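PDB 4MT4: CmeC from Campylobacter jejuni, which probably forms the trimeric outer membrane channel through which a multidrug efflux system expels its substrates from the cell. Local coordinates for residues 227-230 with 231-235; 240-243 with 244-248; 389-392 with 393-396; 426-429 with 430-434; 449-452 with 453-456. All blocks are in the same frame, centred on the assembly; numbering follows the deposited sequence.

Interaction 1: 227-230 with 231-235; sequences NYLK and ALKIL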
loop_
_atom_site.group_PDB
_atom_site.type_symbol
_atom_site.label_atom_id
_atom_site.label_comp_id
_atom_site.label_asym_id
_atom_site.label_seq_id
_atom_site.Cartn_x
_atom_site.Cartn_y
_atom_site.Cartn_z
ATOM N N ASN B 227 -16.381 4.520 -17.092
ATOM C CA ASN B 227 -15.354 4.359 -16.069
ATOM C C ASN B 227 -15.696 5.113 -14.791
ATOM O O ASN B 227 -15.454 4.624 -13.686
ATOM C CB ASN B 227 -13.997 4.825 -16.596
ATOM C CG ASN B 227 -12.874 4.595 -15.600
ATOM O OD1 ASN B 227 -12.376 3.478 -15.460
ATOM N ND2 ASN B 227 -12.469 5.652 -14.906
ATOM N N TYR B 228 -16.257 6.308 -14.949
ATOM C CA TYR B 228 -16.624 7.139 -13.810
ATOM C C TYR B 228 -18.000 6.771 -13.271
ATOM O O TYR B 228 -18.319 7.056 -12.119
ATOM C CB TYR B 228 -16.582 8.620 -14.191
ATOM C CG TYR B 228 -15.179 9.178 -14.284
ATOM C CD1 TYR B 228 -14.404 9.348 -13.144
ATOM C CD2 TYR B 228 -14.631 9.537 -15.508
ATOM C CE1 TYR B 228 -13.122 9.858 -13.220
ATOM C CE2 TYR B 228 -13.349 10.050 -15.594
ATOM C CZ TYR B 228 -12.600 10.207 -14.446
ATOM O OH TYR B 228 -11.323 10.716 -14.521
ATOM N N LEU B 229 -18.815 6.138 -14.110
ATOM C CA LEU B 229 -20.104 5.628 -13.664
ATOM C C LEU B 229 -19.870 4.468 -12.705
ATOM O O LEU B 229 -20.485 4.395 -11.641
ATOM C CB LEU B 229 -20.963 5.181 -14.848
ATOM C CG LEU B 229 -22.440 5.595 -14.825
ATOM C CD1 LEU B 229 -23.255 4.740 -15.784
ATOM C CD2 LEU B 229 -23.024 5.538 -13.419
ATOM N N LYS B 230 -18.972 3.566 -13.094
ATOM C CA LYS B 230 -18.578 2.448 -12.246
ATOM C C LYS B 230 -18.016 2.938 -10.918
ATOM O O LYS B 230 -18.349 2.409 -9.858
ATOM C CB LYS B 230 -17.540 1.575 -12.955
ATOM C CG LYS B 230 -16.743 0.676 -12.019
ATOM C CD LYS B 230 -15.473 0.160 -12.681
ATOM C CE LYS B 230 -14.581 -0.560 -11.681
ATOM N NZ LYS B 230 -13.295 -0.996 -12.293
ATOM N N ALA B 231 -17.161 3.954 -10.989
ATOM C CA ALA B 231 -16.529 4.523 -9.804
ATOM C C ALA B 231 -17.558 5.086 -8.830
ATOM O O ALA B 231 -17.403 4.971 -7.617
ATOM C CB ALA B 231 -15.533 5.602 -10.205
ATOM N N LEU B 232 -18.614 5.688 -9.365
ATOM C CA LEU B 232 -19.650 6.281 -8.527
ATOM C C LEU B 232 -20.535 5.206 -7.894
ATOM O O LEU B 232 -20.965 5.342 -6.747
ATOM C CB LEU B 232 -20.503 7.257 -9.339
ATOM C CG LEU B 232 -21.511 8.077 -8.530
ATOM C CD1 LEU B 232 -20.789 8.962 -7.525
ATOM C CD2 LEU B 232 -22.404 8.904 -9.440
ATOM N N LYS B 233 -20.796 4.139 -8.644
ATOM C CA LYS B 233 -21.609 3.029 -8.157
ATOM C C LYS B 233 -20.941 2.321 -6.981
ATOM O O LYS B 233 -21.583 2.034 -5.971
ATOM C CB LYS B 233 -21.880 2.028 -9.282
ATOM C CG LYS B 233 -22.763 2.563 -10.394
ATOM C CD LYS B 233 -24.129 2.959 -9.867
ATOM C CE LYS B 233 -25.036 3.441 -10.986
ATOM N NZ LYS B 233 -26.338 3.940 -10.461
ATOM N N ILE B 234 -19.649 2.044 -7.124
ATOM C CA ILE B 234 -18.879 1.361 -6.090
ATOM C C ILE B 234 -18.835 2.188 -4.803
ATOM O O ILE B 234 -18.798 1.642 -3.698
ATOM C CB ILE B 234 -17.439 1.062 -6.578
ATOM C CG1 ILE B 234 -17.469 0.079 -7.751
ATOM C CG2 ILE B 234 -16.584 0.495 -5.457
ATOM C CD1 ILE B 234 -16.096 -0.351 -8.231
ATOM N N LEU B 235 -18.873 3.506 -4.951
ATOM C CA LEU B 235 -18.772 4.406 -3.809
ATOM C C LEU B 235 -20.077 4.560 -3.022
ATOM O O LEU B 235 -20.047 4.884 -1.835
ATOM C CB LEU B 235 -18.299 5.790 -4.270
ATOM C CG LEU B 235 -16.805 5.990 -4.543
ATOM C CD1 LEU B 235 -16.562 7.338 -5.205
ATOM C CD2 LEU B 235 -15.999 5.871 -3.257
#
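Lys-230 and Ile-234 run side by side along one flank of the helix, and the nearest approach of their side chains is Lys-230 CE to Ile-234 CD1 at 3.8 Å. The aliphatic part of the lysine makes this contact: CG lies anti to the backbone N (chi1 161°) and the chain is extended beyond it, which carries CE alongside the isoleucine methyl. One residue back the same i to i+4 spacing pairs Leu-229 with Lys-233, again lying alongside and pointing the same way, with Leu-229 CD2 3.8 Å from Lys-233 CE. With CG beside the backbone N, anti to the carbonyl carbon (chi1 -67°), Lys-233 CG lies 3.2 Å from Leu-229 O.

Beneath both pairs is the alpha-helical backbone. Ile-234 N bonds to Lys-230 O at 3.0 Å with an N-H...O angle of 166°, and Lys-233 N reaches Leu-229 O at 3.0 Å; Leu-232 N adds a weak second bond to Leu-229 O. Both segments lie on helix 201-236, within a predicted coiled coil (204-238), and Leu-232 packs on Leu-166 of helix 129-195. Lys-230 packs on Gly-367 of the second subunit.

The ammonium of Lys-233 is held by a salt bridge to Asp-242 and a hydrogen bond to Asn-247 O. CE can therefore pack on Leu-229 CD2 while the carboxylate of Asp-242 probably balances the charge.

Interaction 2: 240-243 with 244-248; sequences LNDI and LYKNQ
Leu-244 closes the first turn of this contact: its N bonds to Leu-240 O at 3.0 Å, and its CB rests 3.4 Å from the same carbonyl oxygen. The element is the short helix 240-245, which follows the long helix 201-236 and leads into a loop; in this outer membrane factor the stretch faces the second subunit. Leu-244 packs on Ile-264 of that subunit.

Tyr-245 continues the i to i+4 pattern, its N meeting Asn-241 O at 2.8 Å. Its ring is approached in two ways. Asn-241 OD1 lies at the edge, in the ring plane, 3.6 Å from Tyr-245 CE2, with the amide plane turned 50° from the ring. Leu-244 CB sits over one face, offset toward the rim. With CG anti to the carbonyl carbon (chi1 -54°), the ring is brought beside Asn-241. Both polar ends turn to Ser-15 of the second subunit: Asn-241 OD1 accepts from its N, and Tyr-245 OH bonds to its O.

At Lys-246 the helical bonding weakens, for Lys-246 N makes only a weak bond to Asp-242 O, at 3.3 Å and 135°. The lysine chain crosses Asp-242 at about a right angle and meets it through methylenes; Lys-246 NZ remains 5.7 Å from Asp-242 OD1. That carboxylate is engaged elsewhere, by Lys-233 and by a hydrogen bond between Ser-237 OG and OD2. The close approach is instead carbon to oxygen, Lys-246 CB lying 3.1 Å from Asp-242 OD1.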
loop_
_atom_site.group_PDB
_atom_site.type_symbol
_atom_site.label_atom_id
_atom_site.label_comp_id
_atom_site.label_asym_id
_atom_site.label_seq_id
_atom_site.Cartn_x
_atom_site.Cartn_y
_atom_site.Cartn_z
ATOM N N LEU B 240 -27.051 -4.551 -6.336
ATOM C CA LEU B 240 -26.271 -5.181 -7.396
ATOM C C LEU B 240 -26.824 -4.888 -8.789
ATOM O O LEU B 240 -26.066 -4.787 -9.756
ATOM C CB LEU B 240 -26.202 -6.693 -7.172
ATOM C CG LEU B 240 -25.507 -7.123 -5.878
ATOM C CD1 LEU B 240 -25.437 -8.638 -5.780
ATOM C CD2 LEU B 240 -24.117 -6.510 -5.788
ATOM N N ASN B 241 -28.143 -4.758 -8.890
ATOM C CA ASN B 241 -28.773 -4.414 -10.160
ATOM C C ASN B 241 -28.487 -2.969 -10.543
ATOM O O ASN B 241 -28.265 -2.660 -11.712
ATOM C CB ASN B 241 -30.283 -4.655 -10.102
ATOM C CG ASN B 241 -30.664 -6.064 -10.513
ATOM O OD1 ASN B 241 -29.879 -6.773 -11.144
ATOM N ND2 ASN B 241 -31.880 -6.475 -10.168
ATOM N N ASP B 242 -28.496 -2.090 -9.544
ATOM C CA ASP B 242 -28.151 -0.687 -9.743
ATOM C C ASP B 242 -26.725 -0.562 -10.264
ATOM O O ASP B 242 -26.446 0.225 -11.169
ATOM C CB ASP B 242 -28.311 0.094 -8.436
ATOM C CG ASP B 242 -27.782 1.511 -8.530
ATOM O OD1 ASP B 242 -27.927 2.139 -9.599
ATOM O OD2 ASP B 242 -27.221 2.001 -7.528
ATOM N N ILE B 243 -25.830 -1.348 -9.677
ATOM C CA ILE B 243 -24.430 -1.365 -10.075
ATOM C C ILE B 243 -24.275 -1.876 -11.501
ATOM O O ILE B 243 -23.492 -1.337 -12.278
ATOM C CB ILE B 243 -23.594 -2.239 -9.120
ATOM C CG1 ILE B 243 -23.563 -1.614 -7.725
ATOM C CG2 ILE B 243 -22.177 -2.431 -9.650
ATOM C CD1 ILE B 243 -23.054 -2.545 -6.662
ATOM N N LEU B 244 -25.041 -2.905 -11.843
ATOM C CA LEU B 244 -24.918 -3.553 -13.143
ATOM C C LEU B 244 -25.567 -2.785 -14.295
ATOM O O LEU B 244 -24.966 -2.641 -15.361
ATOM C CB LEU B 244 -25.519 -4.959 -13.086
ATOM C CG LEU B 244 -24.605 -6.111 -12.671
ATOM C CD1 LEU B 244 -25.398 -7.404 -12.553
ATOM C CD2 LEU B 244 -23.475 -6.270 -13.672
ATOM N N TYR B 245 -26.787 -2.299 -14.091
ATOM C CA TYR B 245 -27.592 -1.836 -15.219
ATOM C C TYR B 245 -28.012 -0.365 -15.173
ATOM O O TYR B 245 -28.239 0.245 -16.218
ATOM C CB TYR B 245 -28.841 -2.714 -15.345
ATOM C CG TYR B 245 -28.530 -4.192 -15.429
ATOM C CD1 TYR B 245 -27.883 -4.725 -16.539
ATOM C CD2 TYR B 245 -28.883 -5.056 -14.400
ATOM C CE1 TYR B 245 -27.595 -6.075 -16.617
ATOM C CE2 TYR B 245 -28.599 -6.407 -14.470
ATOM C CZ TYR B 245 -27.956 -6.911 -15.581
ATOM O OH TYR B 245 -27.671 -8.255 -15.658
ATOM N N LYS B 246 -28.116 0.210 -13.980
ATOM C CA LYS B 246 -28.629 1.573 -13.859
ATOM C C LYS B 246 -27.590 2.649 -14.179
ATOM O O LYS B 246 -26.390 2.384 -14.219
ATOM C CB LYS B 246 -29.186 1.807 -12.456
ATOM C CG LYS B 246 -30.487 1.080 -12.180
ATOM C CD LYS B 246 -31.241 1.732 -11.035
ATOM C CE LYS B 246 -32.651 1.180 -10.923
ATOM N NZ LYS B 246 -33.568 2.149 -10.262
ATOM N N ASN B 247 -28.075 3.867 -14.408
ATOM C CA ASN B 247 -27.210 5.013 -14.665
ATOM C C ASN B 247 -27.347 6.063 -13.567
ATOM O O ASN B 247 -27.839 5.772 -12.478
ATOM C CB ASN B 247 -27.524 5.633 -16.027
ATOM C CG ASN B 247 -27.381 4.642 -17.165
ATOM O OD1 ASN B 247 -26.276 4.373 -17.635
ATOM N ND2 ASN B 247 -28.505 4.097 -17.620
ATOM N N GLN B 248 -26.917 7.287 -13.857
ATOM C CA GLN B 248 -26.941 8.350 -12.860
ATOM C C GLN B 248 -27.514 9.650 -13.413
ATOM O O GLN B 248 -26.957 10.243 -14.338
ATOM C CB GLN B 248 -25.532 8.596 -12.315
ATOM C CG GLN B 248 -25.445 9.741 -11.317
ATOM C CD GLN B 248 -26.212 9.466 -10.039
ATOM O OE1 GLN B 248 -26.205 8.348 -9.526
ATOM N NE2 GLN B 248 -26.883 10.489 -9.520
#

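Interaction 3: 389-392 with 393-396; sequences SEQS and YKRI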
loop_
_atom_site.group_PDB
_atom_site.type_symbol
_atom_site.label_atom_id
_atom_site.label_comp_id
_atom_site.label_asym_id
_atom_site.label_seq_id
_atom_site.Cartn_x
_atom_site.Cartn_y
_atom_site.Cartn_z
ATOM N N SER B 389 -12.360 31.181 -25.159
ATOM C CA SER B 389 -11.727 30.408 -26.221
ATOM C C SER B 389 -12.764 29.614 -27.009
ATOM O O SER B 389 -12.740 29.593 -28.238
ATOM C CB SER B 389 -10.670 29.462 -25.647
ATOM O OG SER B 389 -10.156 28.600 -26.649
ATOM N N GLU B 390 -13.678 28.970 -26.290
ATOM C CA GLU B 390 -14.730 28.173 -26.909
ATOM C C GLU B 390 -15.676 29.044 -27.736
ATOM O O GLU B 390 -16.145 28.628 -28.797
ATOM C CB GLU B 390 -15.509 27.404 -25.837
ATOM C CG GLU B 390 -16.666 26.573 -26.373
ATOM C CD GLU B 390 -17.995 27.294 -26.280
ATOM O OE1 GLU B 390 -18.201 28.050 -25.305
ATOM O OE2 GLU B 390 -18.837 27.106 -27.184
ATOM N N GLN B 391 -15.947 30.252 -27.250
ATOM C CA GLN B 391 -16.823 31.175 -27.960
ATOM C C GLN B 391 -16.172 31.696 -29.236
ATOM O O GLN B 391 -16.837 31.868 -30.255
ATOM C CB GLN B 391 -17.219 32.345 -27.060
ATOM C CG GLN B 391 -18.311 31.998 -26.065
ATOM C CD GLN B 391 -19.536 31.407 -26.736
ATOM O OE1 GLN B 391 -20.228 32.084 -27.498
ATOM N NE2 GLN B 391 -19.800 30.134 -26.470
ATOM N N SER B 392 -14.869 31.945 -29.175
ATOM C CA SER B 392 -14.142 32.432 -30.339
ATOM C C SER B 392 -14.080 31.363 -31.425
ATOM O O SER B 392 -14.363 31.638 -32.590
ATOM C CB SER B 392 -12.733 32.876 -29.948
ATOM O OG SER B 392 -12.784 33.956 -29.033
ATOM N N TYR B 393 -13.722 30.143 -31.035
ATOM C CA TYR B 393 -13.632 29.028 -31.975
ATOM C C TYR B 393 -14.996 28.649 -32.540
ATOM O O TYR B 393 -15.087 28.074 -33.624
ATOM C CB TYR B 393 -12.991 27.806 -31.308
ATOM C CG TYR B 393 -11.479 27.851 -31.271
ATOM C CD1 TYR B 393 -10.733 27.688 -32.432
ATOM C CD2 TYR B 393 -10.800 28.051 -30.077
ATOM C CE1 TYR B 393 -9.352 27.729 -32.405
ATOM C CE2 TYR B 393 -9.418 28.092 -30.039
ATOM C CZ TYR B 393 -8.700 27.932 -31.206
ATOM O OH TYR B 393 -7.325 27.972 -31.174
ATOM N N LYS B 394 -16.055 28.971 -31.807
ATOM C CA LYS B 394 -17.407 28.703 -32.282
ATOM C C LYS B 394 -17.808 29.702 -33.364
ATOM O O LYS B 394 -18.392 29.325 -34.380
ATOM C CB LYS B 394 -18.412 28.750 -31.131
ATOM C CG LYS B 394 -19.836 28.419 -31.549
ATOM C CD LYS B 394 -20.824 28.637 -30.416
ATOM C CE LYS B 394 -22.246 28.366 -30.879
ATOM N NZ LYS B 394 -23.250 28.678 -29.826
ATOM N N ARG B 395 -17.493 30.974 -33.139
ATOM C CA ARG B 395 -17.771 32.015 -34.123
ATOM C C ARG B 395 -16.964 31.773 -35.392
ATOM O O ARG B 395 -17.448 31.998 -36.498
ATOM C CB ARG B 395 -17.460 33.400 -33.554
ATOM C CG ARG B 395 -17.746 34.548 -34.515
ATOM C CD ARG B 395 -19.201 34.550 -34.956
ATOM N NE ARG B 395 -19.493 35.622 -35.903
ATOM C CZ ARG B 395 -20.186 35.459 -37.027
ATOM N NH1 ARG B 395 -20.659 34.262 -37.352
ATOM N NH2 ARG B 395 -20.406 36.492 -37.829
ATOM N N ILE B 396 -15.727 31.317 -35.217
ATOM C CA ILE B 396 -14.873 30.944 -36.338
ATOM C C ILE B 396 -15.520 29.830 -37.156
ATOM O O ILE B 396 -15.525 29.870 -38.387
ATOM C CB ILE B 396 -13.479 30.488 -35.860
ATOM C CG1 ILE B 396 -12.703 31.667 -35.268
ATOM C CG2 ILE B 396 -12.696 29.866 -37.007
ATOM C CD1 ILE B 396 -11.381 31.279 -34.643
#
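Ser-389 meets Tyr-393 one turn further along the helix through both its backbone and its side chain. Its O accepts from Tyr-393 N at 3.0 Å in a nearly straight bond, with an N-H...O angle of 170°. Placed anti to the backbone N (chi1 173°), OG reaches the ring edge in the ring plane, 3.5 Å from both Tyr-393 CD2 and Tyr-393 CE2. Ser-389 O also sits at this edge, 3.1 Å from Tyr-393 CD2.

Glu-390 lies beside Lys-394 and points the same way, but the charges do not meet: Glu-390 OE2 is 5.4 Å from Lys-394 NZ and comes nearest to the methylene CD. A bend at chi2 brings the carboxylate to the Gln-391 amide, where OE1 accepts from Gln-391 NE2 at 2.9 Å on its syn side, the donor standing 34° out of the carboxylate plane, while OE2 takes a weak bond from Trp-421.

These turns belong to helix 339-405, one of the long helices of the outer membrane factor tunnel. Tyr-393 rests on Asn-420 and Ala-424 of helix 411-445 and also on Ala-209 of the third subunit.

Gln-391 O receives Arg-395 N at 3.1 Å; the guanidinium goes on to a salt bridge with Glu-201 of the third subunit. Ser-392 O accepts Ile-396 N, while its own OG bonds to Ala-388 O.

Interaction 4: 426-429 with 430-434; sequences VAFN and NIKYS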
loop_
_atom_site.group_PDB
_atom_site.type_symbol
_atom_site.label_atom_id
_atom_site.label_comp_id
_atom_site.label_asym_id
_atom_site.label_seq_id
_atom_site.Cartn_x
_atom_site.Cartn_y
_atom_site.Cartn_z
ATOM N N VAL B 426 -14.728 20.788 -25.435
ATOM C CA VAL B 426 -14.344 19.745 -24.493
ATOM C C VAL B 426 -13.423 20.301 -23.412
ATOM O O VAL B 426 -13.577 19.990 -22.228
ATOM C CB VAL B 426 -13.648 18.568 -25.211
ATOM C CG1 VAL B 426 -13.021 17.611 -24.210
ATOM C CG2 VAL B 426 -14.638 17.834 -26.105
ATOM N N ALA B 427 -12.473 21.135 -23.824
ATOM C CA ALA B 427 -11.523 21.742 -22.898
ATOM C C ALA B 427 -12.238 22.595 -21.858
ATOM O O ALA B 427 -11.858 22.610 -20.690
ATOM C CB ALA B 427 -10.500 22.578 -23.653
ATOM N N PHE B 428 -13.285 23.292 -22.285
ATOM C CA PHE B 428 -14.056 24.133 -21.375
ATOM C C PHE B 428 -14.846 23.290 -20.382
ATOM O O PHE B 428 -15.003 23.672 -19.223
ATOM C CB PHE B 428 -15.001 25.051 -22.153
ATOM C CG PHE B 428 -15.830 25.949 -21.276
ATOM C CD1 PHE B 428 -15.244 26.668 -20.248
ATOM C CD2 PHE B 428 -17.190 26.081 -21.488
ATOM C CE1 PHE B 428 -16.000 27.493 -19.442
ATOM C CE2 PHE B 428 -17.954 26.908 -20.688
ATOM C CZ PHE B 428 -17.357 27.617 -19.662
ATOM N N ASN B 429 -15.347 22.147 -20.841
ATOM C CA ASN B 429 -16.029 21.207 -19.960
ATOM C C ASN B 429 -15.088 20.682 -18.882
ATOM O O ASN B 429 -15.453 20.602 -17.710
ATOM C CB ASN B 429 -16.607 20.034 -20.756
ATOM C CG ASN B 429 -17.806 20.428 -21.593
ATOM O OD1 ASN B 429 -18.528 21.367 -21.261
ATOM N ND2 ASN B 429 -18.031 19.702 -22.681
ATOM N N ASN B 430 -13.874 20.331 -19.291
ATOM C CA ASN B 430 -12.873 19.798 -18.375
ATOM C C ASN B 430 -12.435 20.818 -17.328
ATOM O O ASN B 430 -12.219 20.470 -16.171
ATOM C CB ASN B 430 -11.659 19.298 -19.158
ATOM C CG ASN B 430 -11.992 18.128 -20.063
ATOM O OD1 ASN B 430 -13.145 17.702 -20.144
ATOM N ND2 ASN B 430 -10.985 17.606 -20.753
ATOM N N ILE B 431 -12.301 22.073 -17.744
ATOM C CA ILE B 431 -11.950 23.155 -16.829
ATOM C C ILE B 431 -13.095 23.426 -15.858
ATOM O O ILE B 431 -12.876 23.669 -14.671
ATOM C CB ILE B 431 -11.610 24.455 -17.592
ATOM C CG1 ILE B 431 -10.344 24.265 -18.428
ATOM C CG2 ILE B 431 -11.434 25.623 -16.630
ATOM C CD1 ILE B 431 -9.110 23.965 -17.612
ATOM N N LYS B 432 -14.316 23.366 -16.378
ATOM C CA LYS B 432 -15.517 23.670 -15.608
ATOM C C LYS B 432 -15.646 22.799 -14.359
ATOM O O LYS B 432 -15.968 23.294 -13.276
ATOM C CB LYS B 432 -16.753 23.499 -16.489
ATOM C CG LYS B 432 -18.043 24.015 -15.878
ATOM C CD LYS B 432 -19.185 23.905 -16.874
ATOM C CE LYS B 432 -18.820 24.556 -18.202
ATOM N NZ LYS B 432 -19.864 24.350 -19.246
ATOM N N TYR B 433 -15.383 21.505 -14.514
ATOM C CA TYR B 433 -15.549 20.557 -13.418
ATOM C C TYR B 433 -14.236 20.319 -12.683
ATOM O O TYR B 433 -14.218 19.749 -11.594
ATOM C CB TYR B 433 -16.129 19.241 -13.939
ATOM C CG TYR B 433 -17.522 19.415 -14.499
ATOM C CD1 TYR B 433 -18.640 19.296 -13.685
ATOM C CD2 TYR B 433 -17.717 19.726 -15.837
ATOM C CE1 TYR B 433 -19.914 19.470 -14.192
ATOM C CE2 TYR B 433 -18.982 19.901 -16.354
ATOM C CZ TYR B 433 -20.079 19.773 -15.530
ATOM O OH TYR B 433 -21.340 19.949 -16.049
ATOM N N SER B 434 -13.137 20.763 -13.282
ATOM C CA SER B 434 -11.872 20.815 -12.566
ATOM C C SER B 434 -11.939 21.944 -11.551
ATOM O O SER B 434 -11.285 21.898 -10.511
ATOM C CB SER B 434 -10.694 21.019 -13.520
ATOM O OG SER B 434 -10.529 19.900 -14.375
#
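Lys-432 climbs back over Phe-428, one turn earlier in the helix. Its CB begins at the backbone, 3.3 Å from Phe-428 O, the carbonyl that accepts Lys-432 N at 2.9 Å. CG leaves anti to the backbone N (chi1 -170°), and CG and CD carry the chain outward until a bend at chi3 (-52°) swings CE over one face of the Phe-428 ring. CE stands 3.5 Å above the ring plane, offset toward the rim, and 3.9 Å from the centroid, 26° off the normal: a CH-pi contact. NZ ends near the rim, 3.5 Å from Phe-428 CE2, and 3.8 Å from Asn-429 OD1, whose side chain lies alongside.

The helix is 411-445, which packs against helices 129-195 and 339-405 in the helical tunnel of the outer membrane factor fold. Phe-428 makes an edge-to-face contact with Tyr-383 of the latter. Toward the former, Asn-429 ND2 and Asn-430 OD1 both bond to the side-chain amide of Asn-172, a polar link between helices.

Tyr-433 presents its ring edge to the backbone, Asn-429 O lying in the ring plane 3.1 Å from Tyr-433 CD2. Val-426 lies beside Asn-430, CG1 touching the amide of the asparagine. Further along, Asn-430 O accepts from Ser-434 N at 3.0 Å; Ser-434 OG approaches it from the opposite face of the carbonyl plane, so closely that this second bond is less certain.

Interaction 5: 449-452 with 453-456; sequences GFEQ and SEDT
Glu-454 OE1 and the backbone N of Glu-451 are joined through one water, which accepts from Glu-451 N at 3.0 Å and donates to Glu-454 OE1 at 3.1 Å. This bridge spans a type I beta turn, Glu-451 to Glu-454, in the loop between helix 411-445 and helix 456-463. The turn is closed by Glu-454 N to Glu-451 O at 3.2 Å; the N-H...O angle of 156° is fairly straight, but the donor stands 51° out of the carbonyl plane, not on a lone pair.

The two glutamates cross obliquely, their carboxylate planes 38° apart. Glu-454 is extended beyond CG and lays its carboxylate against the aliphatic start of Glu-451. The bend of Glu-451 at chi2 sends its own carboxylate elsewhere, to Gln-271, and the like charges remain 5.9 Å apart between Glu-451 OE1 and Glu-454 OE2. Glu-454 OE1 is also held by Asn-459 ND2 in the following helix, which helps to position the carboxylate that the water bridges.

Asp-455 is the N-cap of that helix, its OD1 weakly bonded to Lys-458 N, while Gln-452 and Thr-456 rest on Tyr-146 of helix 129-195. Across the turn, Glu-454 OE2 comes to 3.7 Å from Glu-451 CB.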
loop_
_atom_site.group_PDB
_atom_site.type_symbol
_atom_site.label_atom_id
_atom_site.label_comp_id
_atom_site.label_asym_id
_atom_site.label_seq_id
_atom_site.Cartn_x
_atom_site.Cartn_y
_atom_site.Cartn_z
ATOM N N GLY B 449 -15.128 21.327 7.761
ATOM C CA GLY B 449 -16.026 21.796 8.801
ATOM C C GLY B 449 -15.797 21.144 10.151
ATOM O O GLY B 449 -16.532 21.401 11.104
ATOM N N PHE B 450 -14.776 20.298 10.235
ATOM C CA PHE B 450 -14.449 19.622 11.484
ATOM C C PHE B 450 -13.860 20.590 12.504
ATOM O O PHE B 450 -13.010 21.416 12.173
ATOM C CB PHE B 450 -13.474 18.468 11.233
ATOM C CG PHE B 450 -12.930 17.846 12.489
ATOM C CD1 PHE B 450 -13.686 16.937 13.212
ATOM C CD2 PHE B 450 -11.658 18.160 12.942
ATOM C CE1 PHE B 450 -13.188 16.360 14.364
ATOM C CE2 PHE B 450 -11.154 17.588 14.094
ATOM C CZ PHE B 450 -11.920 16.686 14.807
ATOM N N GLU B 451 -14.325 20.484 13.744
ATOM C CA GLU B 451 -13.783 21.275 14.842
ATOM C C GLU B 451 -13.448 20.367 16.021
ATOM O O GLU B 451 -14.337 19.783 16.641
ATOM C CB GLU B 451 -14.769 22.370 15.259
ATOM C CG GLU B 451 -15.073 23.395 14.170
ATOM C CD GLU B 451 -13.918 24.347 13.905
ATOM O OE1 GLU B 451 -12.931 24.330 14.671
ATOM O OE2 GLU B 451 -14.003 25.121 12.928
ATOM N N GLN B 452 -12.158 20.253 16.319
ATOM C CA GLN B 452 -11.668 19.322 17.332
ATOM C C GLN B 452 -12.223 19.612 18.725
ATOM O O GLN B 452 -12.427 18.697 19.525
ATOM C CB GLN B 452 -10.136 19.350 17.366
ATOM C CG GLN B 452 -9.507 18.402 18.374
ATOM C CD GLN B 452 -7.997 18.508 18.411
ATOM O OE1 GLN B 452 -7.328 18.399 17.383
ATOM N NE2 GLN B 452 -7.448 18.733 19.600
ATOM N N SER B 453 -12.477 20.886 19.004
ATOM C CA SER B 453 -12.913 21.314 20.331
ATOM C C SER B 453 -14.312 20.815 20.698
ATOM O O SER B 453 -14.658 20.735 21.876
ATOM C CB SER B 453 -12.867 22.839 20.425
ATOM O OG SER B 453 -13.621 23.435 19.380
ATOM N N GLU B 454 -15.111 20.481 19.689
ATOM C CA GLU B 454 -16.486 20.045 19.909
ATOM C C GLU B 454 -16.567 18.638 20.499
ATOM O O GLU B 454 -15.564 17.931 20.591
ATOM C CB GLU B 454 -17.275 20.096 18.600
ATOM C CG GLU B 454 -17.408 21.486 17.998
ATOM C CD GLU B 454 -18.198 21.484 16.704
ATOM O OE1 GLU B 454 -18.679 20.404 16.302
ATOM O OE2 GLU B 454 -18.338 22.561 16.086
ATOM N N ASP B 455 -17.772 18.242 20.900
ATOM C CA ASP B 455 -18.013 16.890 21.392
ATOM C C ASP B 455 -17.984 15.915 20.221
ATOM O O ASP B 455 -18.978 15.753 19.513
ATOM C CB ASP B 455 -19.353 16.809 22.129
ATOM C CG ASP B 455 -19.493 15.543 22.958
ATOM O OD1 ASP B 455 -18.709 14.592 22.752
ATOM O OD2 ASP B 455 -20.400 15.497 23.816
ATOM N N THR B 456 -16.839 15.272 20.026
ATOM C CA THR B 456 -16.629 14.391 18.883
ATOM C C THR B 456 -17.570 13.189 18.903
ATOM O O THR B 456 -18.152 12.831 17.879
ATOM C CB THR B 456 -15.177 13.885 18.827
ATOM O OG1 THR B 456 -14.276 14.990 18.965
ATOM C CG2 THR B 456 -14.909 13.177 17.506
HETATM O O HOH W 1 -16.794 18.925 14.271
#

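Interactions 1 to 4 are partly buried, interaction 2 on a short helix and the others on long ones; interaction 5 is a surface turn touched by no other subunit. Interactions 1 and 2 lie on successive helices, 201-236 and 240-245, their centres about 10 Å apart, and are directly joined by the salt bridge from Lys-233 NZ to Asp-242 OD1 at 2.6 Å; both face the second subunit. Interactions 3 and 4 occupy the neighbouring helices 339-405 and 411-445, about 15 Å between centres, and reach the third subunit. Lysine methylenes pack on aliphatic groups in interaction 1 and on an aromatic face in interaction 4, while in interaction 5 a water bridges the two segments.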